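Local coordinates for enoyl-CoA hydratase/isomerase family protein (Pseudomonas syringae pv. tomato, PDB 3OT6) that probably acts on acyl-CoA thioesters as a hydratase or isomerase of the crotonase-like superfamily, its exact reaction and substrate being unassigned, at residues D6-H11 with L19-G24. Residues are numbered along the deposited sequence; the frame is centred on the assembly and turned at random.
Sequences DLVSYH and LTLNNG
Ser-9 and Thr-20 form the hydrogen-bonded pair of two antiparallel strands. Ser-9 N donates to Thr-20 O (2.9 Å), and Thr-20 N returns a straighter bond to Ser-9 O (3.1 Å, N-H...O angle 163°). Beyond the strand, Asn-22 N reaches Leu-7 O at 2.6 Å. This bond ties the end of helix 4-7 to the loop that follows strand 16-21. Thr-20 O also receives a CA-H...O contact from Val-8 CA.

The side chains of Ser-9 and Thr-20 share one face. Ser-9 OG stands between its backbone N and carbonyl carbon (chi1 67°), which brings it alongside Thr-20 CB. One water bridges the two hydroxyls, 2.8 Å from both Ser-9 OG and Thr-20 OG1.

The other face is mainly apolar, with Val-8, Tyr-10, Leu-19 and Leu-21. Val-8 CG1 touches Leu-19 CB and its CG2 touches Leu-21 CD1, each at 4.0 Å. Tyr-10 lies beside Leu-19, with CD1 of the ring 3.7 Å from Leu-19 CD1. Tyr-10 OH hydrogen-bonds Asp-47 OD2. Helix 31-46 packs on this face through Ala-40 and Val-33.

Past the paired strands, Leu-7 lies alongside Asn-23, whose ND2 hydrogen-bonds Ala-28 O.

The arrangement is the N-terminal beta hairpin of the crotonase fold, at the edge of its main sheet.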
# COMPACT_ATOMS: atom_id res chain seq x y z
N ASP A 6 14.88 -9.39 -6.76
CA ASP A 6 14.00 -9.30 -7.93
C ASP A 6 12.55 -9.08 -7.52
O ASP A 6 11.87 -8.31 -8.19
CB ASP A 6 14.15 -10.49 -8.90
CG ASP A 6 15.65 -10.77 -9.28
OD1 ASP A 6 16.38 -9.80 -9.64
OD2 ASP A 6 16.08 -11.96 -9.19
N LEU A 7 12.09 -9.74 -6.44
CA LEU A 7 10.75 -9.54 -5.84
C LEU A 7 10.36 -8.06 -5.56
O LEU A 7 9.32 -7.56 -6.04
CB LEU A 7 10.62 -10.33 -4.53
CG LEU A 7 10.15 -11.79 -4.58
CD1 LEU A 7 9.64 -12.21 -3.21
CD2 LEU A 7 9.11 -12.07 -5.67
N VAL A 8 11.17 -7.39 -4.73
CA VAL A 8 11.06 -5.97 -4.61
C VAL A 8 12.46 -5.44 -4.95
O VAL A 8 13.38 -5.55 -4.12
CB VAL A 8 10.59 -5.56 -3.15
CG1 VAL A 8 10.65 -4.10 -2.95
CG2 VAL A 8 9.16 -6.14 -2.80
N SER A 9 12.67 -4.94 -6.18
CA SER A 9 13.99 -4.37 -6.52
C SER A 9 14.20 -2.99 -5.85
O SER A 9 13.24 -2.22 -5.67
CB SER A 9 14.16 -4.25 -8.02
OG SER A 9 13.24 -3.27 -8.47
N TYR A 10 15.43 -2.67 -5.47
CA TYR A 10 15.69 -1.36 -4.88
C TYR A 10 16.60 -0.54 -5.77
O TYR A 10 17.73 -0.88 -6.01
CB TYR A 10 16.33 -1.56 -3.52
CG TYR A 10 16.61 -0.30 -2.74
CD1 TYR A 10 15.69 0.18 -1.80
CD2 TYR A 10 17.82 0.39 -2.89
CE1 TYR A 10 15.95 1.34 -1.07
CE2 TYR A 10 18.08 1.55 -2.16
CZ TYR A 10 17.14 2.01 -1.27
OH TYR A 10 17.39 3.14 -0.54
N HIS A 11 16.16 0.60 -6.23
CA HIS A 11 17.14 1.44 -6.89
C HIS A 11 17.12 2.87 -6.33
O HIS A 11 16.09 3.48 -6.30
CB HIS A 11 16.99 1.35 -8.43
CG HIS A 11 17.09 2.67 -9.13
ND1 HIS A 11 18.26 3.13 -9.72
CD2 HIS A 11 16.16 3.66 -9.33
CE1 HIS A 11 18.04 4.33 -10.25
NE2 HIS A 11 16.77 4.67 -10.03
N LEU A 19 11.06 1.35 -5.14
CA LEU A 19 10.80 -0.06 -4.75
C LEU A 19 9.84 -0.66 -5.75
O LEU A 19 8.67 -0.22 -5.87
CB LEU A 19 10.27 -0.14 -3.33
CG LEU A 19 11.34 0.04 -2.19
CD1 LEU A 19 12.16 1.34 -2.29
CD2 LEU A 19 10.76 -0.07 -0.83
N THR A 20 10.34 -1.59 -6.56
CA THR A 20 9.52 -2.12 -7.65
C THR A 20 9.10 -3.51 -7.27
O THR A 20 9.97 -4.37 -7.04
CB THR A 20 10.25 -2.17 -8.97
OG1 THR A 20 10.70 -0.84 -9.30
CG2 THR A 20 9.30 -2.64 -10.05
N LEU A 21 7.80 -3.72 -7.06
CA LEU A 21 7.35 -5.05 -6.75
C LEU A 21 7.26 -5.79 -8.05
O LEU A 21 6.77 -5.24 -9.05
CB LEU A 21 5.98 -5.00 -6.08
CG LEU A 21 5.24 -6.30 -5.78
CD1 LEU A 21 6.03 -7.35 -4.95
CD2 LEU A 21 3.87 -5.98 -5.17
N ASN A 22 7.75 -7.01 -8.07
CA ASN A 22 7.67 -7.85 -9.25
C ASN A 22 7.56 -9.36 -8.88
O ASN A 22 8.58 -10.07 -8.74
CB ASN A 22 8.88 -7.55 -10.13
CG ASN A 22 8.94 -8.40 -11.37
OD1 ASN A 22 7.95 -9.03 -11.76
ND2 ASN A 22 10.10 -8.45 -11.97
N ASN A 23 6.33 -9.82 -8.70
CA ASN A 23 6.07 -11.17 -8.24
C ASN A 23 5.02 -11.88 -9.13
O ASN A 23 3.81 -11.67 -8.97
CB ASN A 23 5.58 -11.13 -6.80
CG ASN A 23 5.30 -12.52 -6.24
OD1 ASN A 23 5.99 -13.47 -6.59
ND2 ASN A 23 4.29 -12.65 -5.36
N GLY A 24 5.46 -12.71 -10.07
CA GLY A 24 4.52 -13.40 -10.95
C GLY A 24 3.53 -12.51 -11.70
O GLY A 24 3.78 -11.35 -11.94
O HOH W 1 13.29 -0.49 -8.31